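Local coordinates for protein putative trimethylamine methyltransferase (Rhizobium meliloti, PDB 4YYC) that probably transfers methyl groups, perhaps from trimethylamine or a related methylated amine, though its substrate is not established, at residues K111-D116 against L350-R355; P139-P144 against F388-A393; E159-F164 against T180-V185; N267-V272 against G310-F315. All coordinates share one frame; numbering follows the deposited sequence.

Contact 1: K111-D116 against L350-R355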
loop_
_atom_site.group_PDB
_atom_site.type_symbol
_atom_site.label_atom_id
_atom_site.label_comp_id
_atom_site.label_asym_id
_atom_site.label_seq_id
_atom_site.Cartn_x
_atom_site.Cartn_y
_atom_site.Cartn_z
ATOM N N LYS A 111 -32.659 -2.089 9.767
ATOM C CA LYS A 111 -32.723 -0.882 10.554
ATOM C C LYS A 111 -32.531 -1.071 12.039
ATOM O O LYS A 111 -32.117 -0.130 12.740
ATOM C CB LYS A 111 -34.045 -0.140 10.297
ATOM C CG LYS A 111 -34.066 0.442 8.915
ATOM C CD LYS A 111 -35.418 1.029 8.695
ATOM C CE LYS A 111 -35.375 2.200 7.760
ATOM N NZ LYS A 111 -36.662 2.899 7.922
ATOM N N THR A 112 -32.839 -2.253 12.537
ATOM C CA THR A 112 -32.599 -2.587 13.924
ATOM C C THR A 112 -31.163 -2.977 14.276
ATOM O O THR A 112 -30.849 -3.106 15.450
ATOM C CB THR A 112 -33.581 -3.674 14.411
ATOM O OG1 THR A 112 -33.524 -4.802 13.543
ATOM C CG2 THR A 112 -34.968 -3.166 14.457
ATOM N N ALA A 113 -30.298 -3.190 13.286
ATOM C CA ALA A 113 -28.945 -3.639 13.567
ATOM C C ALA A 113 -28.126 -2.426 14.034
ATOM O O ALA A 113 -28.287 -1.332 13.496
ATOM C CB ALA A 113 -28.321 -4.267 12.312
ATOM N N PRO A 114 -27.274 -2.602 15.047
ATOM C CA PRO A 114 -26.466 -1.448 15.513
ATOM C C PRO A 114 -25.378 -1.046 14.517
ATOM O O PRO A 114 -24.706 -1.910 13.949
ATOM C CB PRO A 114 -25.861 -1.970 16.833
ATOM C CG PRO A 114 -25.784 -3.466 16.605
ATOM C CD PRO A 114 -27.026 -3.815 15.846
ATOM N N LYS A 115 -25.238 0.268 14.280
ATOM C CA LYS A 115 -24.167 0.772 13.437
ATOM C C LYS A 115 -22.832 0.544 14.073
ATOM O O LYS A 115 -21.845 0.417 13.361
ATOM C CB LYS A 115 -24.298 2.272 13.207
ATOM C CG LYS A 115 -25.387 2.660 12.240
ATOM C CD LYS A 115 -24.967 3.990 11.565
ATOM C CE LYS A 115 -26.093 4.787 10.949
ATOM N NZ LYS A 115 -27.296 4.026 10.526
ATOM N N ASP A 116 -22.779 0.548 15.399
ATOM C CA ASP A 116 -21.565 0.271 16.130
ATOM C C ASP A 116 -21.906 -0.350 17.467
ATOM O O ASP A 116 -23.003 -0.127 17.983
ATOM C CB ASP A 116 -20.681 1.511 16.256
ATOM C CG ASP A 116 -21.344 2.614 16.944
ATOM O OD1 ASP A 116 -22.023 3.422 16.284
ATOM O OD2 ASP A 116 -21.270 2.653 18.175
ATOM N N LEU A 350 -25.291 1.105 4.120
ATOM C CA LEU A 350 -26.198 0.139 4.729
ATOM C C LEU A 350 -26.305 0.326 6.245
ATOM O O LEU A 350 -27.366 0.065 6.822
ATOM C CB LEU A 350 -25.799 -1.279 4.348
ATOM C CG LEU A 350 -26.716 -2.390 4.840
ATOM C CD1 LEU A 350 -28.174 -2.201 4.466
ATOM C CD2 LEU A 350 -26.205 -3.693 4.273
ATOM N N GLY A 351 -25.281 0.847 6.891
ATOM C CA GLY A 351 -25.225 1.068 8.316
ATOM C C GLY A 351 -24.685 -0.067 9.164
ATOM O O GLY A 351 -25.075 -0.190 10.315
ATOM N N LEU A 352 -23.853 -0.931 8.581
ATOM C CA LEU A 352 -23.245 -2.030 9.320
ATOM C C LEU A 352 -21.747 -1.861 9.397
ATOM O O LEU A 352 -21.106 -1.439 8.416
ATOM C CB LEU A 352 -23.525 -3.384 8.642
ATOM C CG LEU A 352 -25.007 -3.750 8.454
ATOM C CD1 LEU A 352 -25.113 -5.102 7.771
ATOM C CD2 LEU A 352 -25.763 -3.692 9.748
ATOM N N PRO A 353 -21.155 -2.216 10.552
ATOM C CA PRO A 353 -19.690 -2.291 10.566
ATOM C C PRO A 353 -19.147 -3.258 9.503
ATOM O O PRO A 353 -19.808 -4.221 9.154
ATOM C CB PRO A 353 -19.366 -2.795 11.984
ATOM C CG PRO A 353 -20.594 -2.574 12.763
ATOM C CD PRO A 353 -21.746 -2.711 11.806
ATOM N N PHE A 354 -17.961 -2.958 8.984
ATOM C CA PHE A 354 -17.428 -3.578 7.781
ATOM C C PHE A 354 -16.160 -4.387 8.119
ATOM O O PHE A 354 -15.293 -3.921 8.851
ATOM C CB PHE A 354 -17.106 -2.452 6.772
ATOM C CG PHE A 354 -16.534 -2.940 5.504
ATOM C CD1 PHE A 354 -17.231 -3.806 4.704
ATOM C CD2 PHE A 354 -15.283 -2.515 5.109
ATOM C CE1 PHE A 354 -16.685 -4.275 3.513
ATOM C CE2 PHE A 354 -14.721 -2.971 3.939
ATOM C CZ PHE A 354 -15.438 -3.840 3.118
ATOM N N ARG A 355 -16.067 -5.575 7.521
ATOM C CA ARG A 355 -14.895 -6.445 7.604
ATOM C C ARG A 355 -14.465 -6.803 6.193
ATOM O O ARG A 355 -15.274 -7.146 5.349
ATOM C CB ARG A 355 -15.229 -7.755 8.352
ATOM C CG ARG A 355 -14.176 -8.866 8.271
ATOM C CD ARG A 355 -14.484 -9.867 7.178
ATOM N NE ARG A 355 -13.318 -10.614 6.755
ATOM C CZ ARG A 355 -13.334 -11.856 6.289
ATOM N NH1 ARG A 355 -14.421 -12.615 6.304
ATOM N NH2 ARG A 355 -12.207 -12.376 5.838
HETATM O O HOH W 1 -27.629 0.008 11.240
#
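Lys115 lies along the backbone of Gly351, whose carbonyl oxygen meets both CA and CG of the lysine. Gly351 O receives a CA-H...O contact from Lys115 CA at 3.4 Å, with an angle of 153° at the hydrogen. The lysine CG is anti to its own carbonyl carbon (chi1 -75°), a rotation that sets CG 3.5 Å from Gly351 O and runs the aliphatic chain beside the glycine. A long, flexible lysine suits this exposed position, since its methylenes can cover the backbone; the chain bends at its end and brings NZ back over Gly351, where a CB would sit tight against it. Water 1 lies 2.7 Å from Gly351 O and also 2.7 Å from Ala113 O; it can hydrogen-bond to both, though its protons have other acceptors to serve. Two residues on, Pro353 sets its CG 3.3 Å from Lys115 O and its CD 3.7 Å from Pro114 O, so a rigid apolar ring rests on two carbonyls. A smaller apolar touch joins Ala113 CB to Leu352 CD2 at 3.7 Å. Gly351 also has positive phi (90°), where a CB would collide with the preceding carbonyl. It is the C-prime residue of a Schellman motif that ends helix 334-350, and the chain then turns into strand 354-355, the helix-to-strand turn of a beta/alpha barrel, here covered by the loop 111-116.

Contact 2: P139-P144 against F388-A393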
loop_
_atom_site.group_PDB
_atom_site.type_symbol
_atom_site.label_atom_id
_atom_site.label_comp_id
_atom_site.label_asym_id
_atom_site.label_seq_id
_atom_site.Cartn_x
_atom_site.Cartn_y
_atom_site.Cartn_z
ATOM N N PRO A 139 -5.962 -11.825 14.240
ATOM C CA PRO A 139 -5.070 -12.717 13.468
ATOM C C PRO A 139 -5.694 -13.486 12.316
ATOM O O PRO A 139 -6.919 -13.524 12.108
ATOM C CB PRO A 139 -4.531 -13.693 14.528
ATOM C CG PRO A 139 -4.844 -13.063 15.860
ATOM C CD PRO A 139 -6.034 -12.202 15.652
ATOM N N VAL A 140 -4.797 -14.068 11.532
ATOM C CA VAL A 140 -5.119 -15.188 10.638
ATOM C C VAL A 140 -6.161 -16.134 11.226
ATOM O O VAL A 140 -6.136 -16.447 12.414
ATOM C CB VAL A 140 -3.844 -15.924 10.229
ATOM C CG1 VAL A 140 -3.123 -16.505 11.444
ATOM C CG2 VAL A 140 -4.106 -16.968 9.138
ATOM N N TYR A 141 -7.044 -16.619 10.356
ATOM C CA TYR A 141 -8.109 -17.560 10.746
ATOM C C TYR A 141 -8.199 -18.667 9.696
ATOM O O TYR A 141 -8.300 -18.405 8.489
ATOM C CB TYR A 141 -9.408 -16.757 10.796
ATOM C CG TYR A 141 -10.655 -17.461 11.297
ATOM C CD1 TYR A 141 -11.270 -18.438 10.525
ATOM C CD2 TYR A 141 -11.236 -17.072 12.495
ATOM C CE1 TYR A 141 -12.433 -19.069 10.948
ATOM C CE2 TYR A 141 -12.407 -17.688 12.911
ATOM C CZ TYR A 141 -12.998 -18.668 12.142
ATOM O OH TYR A 141 -14.165 -19.308 12.578
ATOM N N GLY A 142 -8.174 -19.909 10.156
ATOM C CA GLY A 142 -8.432 -21.077 9.319
ATOM C C GLY A 142 -7.332 -22.059 8.956
ATOM O O GLY A 142 -7.644 -23.213 8.713
ATOM N N PRO A 143 -6.033 -21.650 8.894
ATOM C CA PRO A 143 -5.097 -22.612 8.293
ATOM C C PRO A 143 -4.940 -23.950 9.028
ATOM O O PRO A 143 -4.774 -23.999 10.236
ATOM C CB PRO A 143 -3.766 -21.852 8.351
ATOM C CG PRO A 143 -4.189 -20.444 8.157
ATOM C CD PRO A 143 -5.436 -20.308 8.961
ATOM N N PRO A 144 -4.862 -25.045 8.273
ATOM C CA PRO A 144 -4.582 -26.337 8.887
ATOM C C PRO A 144 -3.108 -26.642 9.016
ATOM O O PRO A 144 -2.743 -27.589 9.697
ATOM C CB PRO A 144 -5.240 -27.317 7.921
ATOM C CG PRO A 144 -5.246 -26.648 6.620
ATOM C CD PRO A 144 -5.442 -25.194 6.926
ATOM N N PHE A 388 -13.308 -4.254 11.120
ATOM C CA PHE A 388 -12.831 -5.493 11.689
ATOM C C PHE A 388 -11.993 -6.184 10.644
ATOM O O PHE A 388 -12.471 -6.415 9.534
ATOM C CB PHE A 388 -13.987 -6.376 12.148
ATOM C CG PHE A 388 -13.551 -7.703 12.632
ATOM C CD1 PHE A 388 -12.646 -7.795 13.679
ATOM C CD2 PHE A 388 -14.029 -8.884 12.048
ATOM C CE1 PHE A 388 -12.220 -9.017 14.133
ATOM C CE2 PHE A 388 -13.570 -10.128 12.487
ATOM C CZ PHE A 388 -12.664 -10.186 13.531
ATOM N N VAL A 389 -10.748 -6.445 10.984
ATOM C CA VAL A 389 -9.819 -7.024 10.058
ATOM C C VAL A 389 -9.427 -8.408 10.536
ATOM O O VAL A 389 -8.478 -8.601 11.338
ATOM C CB VAL A 389 -8.569 -6.129 9.901
ATOM C CG1 VAL A 389 -7.689 -6.655 8.782
ATOM C CG2 VAL A 389 -8.925 -4.673 9.660
ATOM N N LEU A 390 -10.101 -9.399 9.976
ATOM C CA LEU A 390 -9.647 -10.768 10.099
ATOM C C LEU A 390 -8.413 -10.949 9.245
ATOM O O LEU A 390 -8.236 -10.272 8.227
ATOM C CB LEU A 390 -10.766 -11.706 9.636
ATOM C CG LEU A 390 -10.639 -13.171 10.087
ATOM C CD1 LEU A 390 -10.563 -13.271 11.592
ATOM C CD2 LEU A 390 -11.838 -13.924 9.488
ATOM N N HIS A 391 -7.503 -11.838 9.648
ATOM C CA HIS A 391 -6.307 -12.144 8.869
ATOM C C HIS A 391 -5.341 -10.960 8.793
ATOM O O HIS A 391 -4.619 -10.781 7.811
ATOM C CB HIS A 391 -6.548 -12.637 7.455
ATOM C CG HIS A 391 -7.702 -13.583 7.294
ATOM N ND1 HIS A 391 -7.736 -14.843 7.839
ATOM C CD2 HIS A 391 -8.818 -13.471 6.554
ATOM C CE1 HIS A 391 -8.837 -15.454 7.478
ATOM N NE2 HIS A 391 -9.516 -14.649 6.688
ATOM N N ALA A 392 -5.320 -10.138 9.827
ATOM C CA ALA A 392 -4.391 -8.999 9.810
ATOM C C ALA A 392 -2.933 -9.380 9.886
ATOM O O ALA A 392 -2.074 -8.614 9.434
ATOM C CB ALA A 392 -4.752 -8.043 10.946
ATOM N N ALA A 393 -2.621 -10.548 10.431
ATOM C CA ALA A 393 -1.238 -11.070 10.499
ATOM C C ALA A 393 -1.193 -12.550 10.493
ATOM O O ALA A 393 -2.024 -13.214 11.173
ATOM C CB ALA A 393 -0.503 -10.558 11.702
#
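Leu390 overlaps the root of the Tyr141 side chain, its CD1 3.8 Å from Tyr141 CB and its CD2 4.1 Å from Tyr141 CG. The phenol ring itself leads on past the leucine, because CG of Tyr141 stands anti to the backbone N (chi1 -175°). His391 meets the same tyrosine with the edge of its imidazole: ND1 accepts a hydrogen bond from Tyr141 N at 3.2 Å, tilted 19° out of the ring plane, and CE1 lies 3.6 Å from Tyr141 CB. Leu390 CG covers one face of this imidazole, so the ring is held by a bond at its edge and by packing above. Two backbone bonds clamp the loops together: Val140 N to Ala393 O at 2.9 Å, and His391 N to Pro139 O at 3.0 Å, the latter donor standing well above the carbonyl plane. With ND1 occupied, NE2 of His391 faces a bound unidentified ligand and hydrogen-bonds to it, while Trp395 meets the imidazole edge-to-face. Around this core, Leu243 of strand 240-245 touches both Tyr141 and Leu390, strand 388-389 pairs with strand 134-137, and helix 404-420 packs on Ala392 and Ala393.

Contact 3: E159-F164 against T180-V185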
loop_
_atom_site.group_PDB
_atom_site.type_symbol
_atom_site.label_atom_id
_atom_site.label_comp_id
_atom_site.label_asym_id
_atom_site.label_seq_id
_atom_site.Cartn_x
_atom_site.Cartn_y
_atom_site.Cartn_z
ATOM N N GLU A 159 -0.454 -26.781 20.512
ATOM C CA GLU A 159 0.704 -26.009 20.942
ATOM C C GLU A 159 0.904 -24.790 20.010
ATOM O O GLU A 159 1.123 -23.658 20.482
ATOM C CB GLU A 159 1.962 -26.867 21.000
ATOM C CG GLU A 159 3.124 -26.085 21.529
ATOM C CD GLU A 159 4.344 -26.943 21.803
ATOM O OE1 GLU A 159 4.259 -28.210 21.864
ATOM O OE2 GLU A 159 5.414 -26.324 21.908
ATOM N N ASP A 160 0.786 -24.990 18.685
ATOM C CA ASP A 160 0.872 -23.854 17.791
ATOM C C ASP A 160 -0.256 -22.860 18.018
ATOM O O ASP A 160 -0.047 -21.635 17.994
ATOM C CB ASP A 160 0.794 -24.279 16.311
ATOM C CG ASP A 160 1.896 -25.169 15.896
ATOM O OD1 ASP A 160 3.076 -24.785 16.076
ATOM O OD2 ASP A 160 1.584 -26.259 15.370
ATOM N N PHE A 161 -1.467 -23.381 18.205
ATOM C CA PHE A 161 -2.626 -22.501 18.484
ATOM C C PHE A 161 -2.308 -21.593 19.674
ATOM O O PHE A 161 -2.431 -20.371 19.639
ATOM C CB PHE A 161 -3.845 -23.373 18.784
ATOM C CG PHE A 161 -5.150 -22.633 18.793
ATOM C CD1 PHE A 161 -5.574 -21.875 19.899
ATOM C CD2 PHE A 161 -5.962 -22.644 17.673
ATOM C CE1 PHE A 161 -6.766 -21.175 19.856
ATOM C CE2 PHE A 161 -7.143 -21.948 17.641
ATOM C CZ PHE A 161 -7.541 -21.206 18.750
ATOM N N ARG A 162 -1.835 -22.214 20.741
ATOM C CA ARG A 162 -1.471 -21.447 21.927
ATOM C C ARG A 162 -0.366 -20.431 21.633
ATOM O O ARG A 162 -0.450 -19.283 22.088
ATOM C CB ARG A 162 -1.065 -22.367 23.060
ATOM C CG ARG A 162 -2.265 -23.083 23.630
ATOM C CD ARG A 162 -1.824 -24.163 24.566
ATOM N NE ARG A 162 -2.950 -24.792 25.209
ATOM C CZ ARG A 162 -2.820 -25.734 26.145
ATOM N NH1 ARG A 162 -1.605 -26.170 26.549
ATOM N NH2 ARG A 162 -3.922 -26.220 26.698
ATOM N N ASN A 163 0.642 -20.833 20.870
ATOM C CA ASN A 163 1.700 -19.895 20.518
ATOM C C ASN A 163 1.142 -18.661 19.777
ATOM O O ASN A 163 1.594 -17.541 20.028
ATOM C CB ASN A 163 2.795 -20.550 19.711
ATOM C CG ASN A 163 3.677 -21.451 20.533
ATOM O OD1 ASN A 163 3.735 -21.322 21.760
ATOM N ND2 ASN A 163 4.386 -22.354 19.876
ATOM N N PHE A 164 0.235 -18.865 18.842
ATOM C CA PHE A 164 -0.366 -17.747 18.116
ATOM C C PHE A 164 -1.209 -16.879 19.023
ATOM O O PHE A 164 -1.181 -15.665 18.873
ATOM C CB PHE A 164 -1.132 -18.175 16.874
ATOM C CG PHE A 164 -0.223 -18.534 15.697
ATOM C CD1 PHE A 164 0.424 -17.541 14.972
ATOM C CD2 PHE A 164 -0.066 -19.864 15.276
ATOM C CE1 PHE A 164 1.248 -17.864 13.897
ATOM C CE2 PHE A 164 0.798 -20.193 14.208
ATOM C CZ PHE A 164 1.466 -19.184 13.555
ATOM N N THR A 180 -9.969 -19.070 15.018
ATOM C CA THR A 180 -9.258 -20.282 14.599
ATOM C C THR A 180 -7.880 -19.861 14.058
ATOM O O THR A 180 -7.612 -19.903 12.866
ATOM C CB THR A 180 -10.075 -20.992 13.529
ATOM O OG1 THR A 180 -11.380 -21.263 14.048
ATOM C CG2 THR A 180 -9.434 -22.263 13.046
ATOM N N VAL A 181 -6.983 -19.497 14.965
ATOM C CA VAL A 181 -5.668 -18.975 14.552
ATOM C C VAL A 181 -4.900 -20.020 13.755
ATOM O O VAL A 181 -4.114 -19.678 12.871
ATOM C CB VAL A 181 -4.868 -18.395 15.725
ATOM C CG1 VAL A 181 -5.602 -17.208 16.315
ATOM C CG2 VAL A 181 -4.571 -19.419 16.840
ATOM N N CYS A 182 -5.157 -21.285 14.075
ATOM C CA CYS A 182 -4.862 -22.419 13.205
ATOM C C CYS A 182 -5.807 -23.537 13.604
ATOM O O CYS A 182 -6.505 -23.410 14.585
ATOM C CB CYS A 182 -3.400 -22.822 13.291
ATOM S SG CYS A 182 -2.816 -23.268 14.952
ATOM N N GLU A 183 -5.848 -24.592 12.828
ATOM C CA GLU A 183 -6.711 -25.729 13.113
ATOM C C GLU A 183 -5.885 -26.799 13.811
ATOM O O GLU A 183 -5.025 -27.419 13.171
ATOM C CB GLU A 183 -7.246 -26.249 11.770
ATOM C CG GLU A 183 -8.302 -27.328 11.874
ATOM C CD GLU A 183 -9.625 -26.817 12.404
ATOM O OE1 GLU A 183 -10.041 -25.700 12.038
ATOM O OE2 GLU A 183 -10.290 -27.564 13.159
ATOM N N PRO A 184 -6.106 -27.053 15.105
ATOM C CA PRO A 184 -5.227 -28.046 15.822
ATOM C C PRO A 184 -5.541 -29.490 15.486
ATOM O O PRO A 184 -6.649 -29.970 15.795
ATOM C CB PRO A 184 -5.484 -27.767 17.303
ATOM C CG PRO A 184 -6.804 -27.121 17.332
ATOM C CD PRO A 184 -7.027 -26.375 16.042
ATOM N N VAL A 185 -4.604 -30.177 14.862
ATOM C CA VAL A 185 -4.871 -31.515 14.355
ATOM C C VAL A 185 -4.892 -32.555 15.459
ATOM O O VAL A 185 -5.412 -33.677 15.267
ATOM C CB VAL A 185 -3.810 -31.880 13.309
ATOM C CG1 VAL A 185 -2.519 -32.294 13.969
ATOM C CG2 VAL A 185 -4.310 -32.953 12.368
#
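Phe161 reaches from helix 158-170 to the loop 180-185, against Val181 and Cys182, and each part of its side chain has its own neighbour. CB lies 4.0 Å from Cys182 SG, an apolar touch beside the helix backbone. With CG anti to the backbone N (chi1 -167°), the ring swings out across the loop, and Val181 CG2 comes down over its face, 3.6 Å from the ring centroid and only 12° off the normal, a well-centred CH-pi contact. The ring turns its CD2-CE2 edge to Cys182 O, which lies in the ring plane 3.2 Å from CD2 and 3.4 Å from CE2. At the tip, CZ is 4.0 Å from Val181 CG2. The sulfur of Cys182 stands obliquely to the ring, 5.4 Å from its centroid. Val181 CG2 is shared, since it also packs 3.7 Å from Phe164 CB one helical turn on. Replacing Phe161 by an alanine would probably leave Val181 CG2 without its aromatic face and open a gap next to Cys182 O. Met196 and Ser199 of helix 192-202 also touch Phe161. Chemically, the contact rests on dispersion and weak electrostatics: Cys182 O, buried with no other partner in the model, faces the slightly positive C-H edge of a ring, which probably eases but cannot fully repay its lost hydration.

Contact 4: N267-V272 against G310-F315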
loop_
_atom_site.group_PDB
_atom_site.type_symbol
_atom_site.label_atom_id
_atom_site.label_comp_id
_atom_site.label_asym_id
_atom_site.label_seq_id
_atom_site.Cartn_x
_atom_site.Cartn_y
_atom_site.Cartn_z
ATOM N N ASN A 267 -27.104 -12.365 21.609
ATOM C CA ASN A 267 -26.563 -10.992 21.546
ATOM C C ASN A 267 -25.109 -11.000 21.120
ATOM O O ASN A 267 -24.382 -10.049 21.453
ATOM C CB ASN A 267 -26.679 -10.270 22.923
ATOM C CG ASN A 267 -26.764 -8.745 22.831
ATOM O OD1 ASN A 267 -25.837 -8.042 22.376
ATOM N ND2 ASN A 267 -27.851 -8.235 23.316
ATOM N N GLN A 268 -24.661 -12.072 20.438
ATOM C CA GLN A 268 -23.285 -12.141 19.977
ATOM C C GLN A 268 -23.231 -11.804 18.487
ATOM O O GLN A 268 -24.243 -11.882 17.796
ATOM C CB GLN A 268 -22.695 -13.502 20.249
ATOM C CG GLN A 268 -22.795 -13.905 21.705
ATOM C CD GLN A 268 -22.189 -12.876 22.603
ATOM O OE1 GLN A 268 -20.985 -12.576 22.473
ATOM N NE2 GLN A 268 -22.998 -12.282 23.504
ATOM N N ALA A 269 -22.082 -11.360 18.012
ATOM C CA ALA A 269 -22.029 -10.761 16.692
ATOM C C ALA A 269 -21.724 -11.787 15.608
ATOM O O ALA A 269 -20.862 -12.657 15.773
ATOM C CB ALA A 269 -20.994 -9.637 16.643
ATOM N N CYS A 270 -22.381 -11.608 14.477
ATOM C CA CYS A 270 -22.176 -12.414 13.294
ATOM C C CYS A 270 -21.457 -11.573 12.229
ATOM O O CYS A 270 -21.929 -10.450 11.919
ATOM C CB CYS A 270 -23.513 -12.862 12.726
ATOM S SG CYS A 270 -24.295 -14.137 13.740
ATOM N N VAL A 271 -20.339 -12.086 11.704
ATOM C CA VAL A 271 -19.614 -11.418 10.627
ATOM C C VAL A 271 -20.044 -12.094 9.342
ATOM O O VAL A 271 -19.505 -13.147 8.977
ATOM C CB VAL A 271 -18.066 -11.507 10.816
ATOM C CG1 VAL A 271 -17.363 -10.650 9.752
ATOM C CG2 VAL A 271 -17.660 -11.146 12.237
ATOM N N VAL A 272 -21.036 -11.522 8.655
ATOM C CA VAL A 272 -21.639 -12.179 7.480
ATOM C C VAL A 272 -20.770 -11.936 6.260
ATOM O O VAL A 272 -20.682 -10.806 5.758
ATOM C CB VAL A 272 -23.104 -11.686 7.239
ATOM C CG1 VAL A 272 -23.651 -12.306 5.951
ATOM C CG2 VAL A 272 -23.958 -12.068 8.409
ATOM N N GLY A 310 -31.864 -6.272 16.751
ATOM C CA GLY A 310 -30.763 -5.691 17.451
ATOM C C GLY A 310 -29.555 -6.577 17.589
ATOM O O GLY A 310 -28.513 -6.111 18.055
ATOM N N ALA A 311 -29.620 -7.827 17.137
ATOM C CA ALA A 311 -28.424 -8.666 17.216
ATOM C C ALA A 311 -27.284 -8.000 16.432
ATOM O O ALA A 311 -27.529 -7.515 15.338
ATOM C CB ALA A 311 -28.677 -10.036 16.643
ATOM N N PRO A 312 -26.063 -7.986 17.000
ATOM C CA PRO A 312 -25.002 -7.293 16.260
ATOM C C PRO A 312 -24.532 -8.071 15.025
ATOM O O PRO A 312 -24.379 -9.312 15.034
ATOM C CB PRO A 312 -23.869 -7.111 17.280
ATOM C CG PRO A 312 -24.176 -8.038 18.367
ATOM C CD PRO A 312 -25.622 -8.383 18.342
ATOM N N VAL A 313 -24.350 -7.351 13.915
ATOM C CA VAL A 313 -24.025 -8.024 12.671
ATOM C C VAL A 313 -23.124 -7.124 11.804
ATOM O O VAL A 313 -23.340 -5.914 11.718
ATOM C CB VAL A 313 -25.299 -8.477 11.894
ATOM C CG1 VAL A 313 -26.225 -7.348 11.547
ATOM C CG2 VAL A 313 -24.932 -9.262 10.619
ATOM N N LEU A 314 -22.118 -7.727 11.175
ATOM C CA LEU A 314 -21.199 -7.015 10.311
ATOM C C LEU A 314 -21.399 -7.393 8.844
ATOM O O LEU A 314 -21.722 -8.550 8.531
ATOM C CB LEU A 314 -19.727 -7.312 10.672
ATOM C CG LEU A 314 -19.219 -6.779 12.001
ATOM C CD1 LEU A 314 -19.711 -7.591 13.172
ATOM C CD2 LEU A 314 -17.705 -6.674 11.957
ATOM N N PHE A 315 -21.151 -6.425 7.959
ATOM C CA PHE A 315 -21.006 -6.635 6.532
ATOM C C PHE A 315 -19.552 -7.089 6.318
ATOM O O PHE A 315 -18.616 -6.280 6.456
ATOM C CB PHE A 315 -21.282 -5.270 5.854
ATOM C CG PHE A 315 -21.300 -5.242 4.341
ATOM C CD1 PHE A 315 -20.296 -5.773 3.580
ATOM C CD2 PHE A 315 -22.304 -4.572 3.683
ATOM C CE1 PHE A 315 -20.317 -5.679 2.217
ATOM C CE2 PHE A 315 -22.321 -4.423 2.314
ATOM C CZ PHE A 315 -21.332 -4.997 1.571
HETATM O O HOH W 2 -25.806 -11.682 15.550
#
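Pro312 lays its ring against the start of strand 269-277, with CG 3.7 Å from Asn267 O and CB 3.9 Å from Ala269 CB. Beyond this point the two chains run as parallel strands, axes 4.7 Å apart at 18°, and their side chains alternate between two faces. On one, Val271 and Leu314 meet at a slant, Val271 CG1 4.2 Å from Leu314 CB, while Leu314 CD1 reaches back toward the small Ala269 CB. On the other are Cys270, Val272, Val313 and Phe315; here the methyls Val272 CG2 and Val313 CG2 meet at 3.7 Å, and beta-branched residues suit such extended backbone. The ladder consists of Cys270 N to Pro312 O, Leu314 N to Cys270 O (2.8 Å, with a C=O...donor angle of 162°) and Val272 N to Leu314 O. Proline has no N-H with which to continue it, and Gln268 O instead accepts from water 2 at 2.7 Å, a water that also donates to Pro312 O. A glycine in place of Pro312 would probably open a gap beside Ala269 and Asn267 and set the strand entry free to flex. This is the parallel pair of a beta-alpha-beta crossover: helix 286-307 links the strands and packs on Val313 and Phe315, strand 240-245 pairs on the far side of strand 269-277, and Phe117 of strand 116-119 covers Ala269, Pro312 and Leu314.

How the contacts relate
Contacts 1 and 4 are closest, their centres about 8 Å apart, because strands 354-355 and 313-322 are neighbours in one sheet: Pro353 O lies 2.8 Å from Phe315 N, a probable hydrogen bond. Contact 2, its centre about 22 Å from that of contact 1, joins it through Phe354 O to Phe388 N at 3.0 Å, probably another, and contact 4 through Phe388 CB on Leu314 CD2. Contact 3, its centre about 12 Å from that of contact 2 (Gly142 N 2.8 Å from Thr180 O), touches neither contact 1 nor 4. Arg355 and His391 both hydrogen-bond to the unidentified ligand, probably from the crystallisation liquor, so contacts 1 and 2 meet at a pocket of unestablished natural occupant.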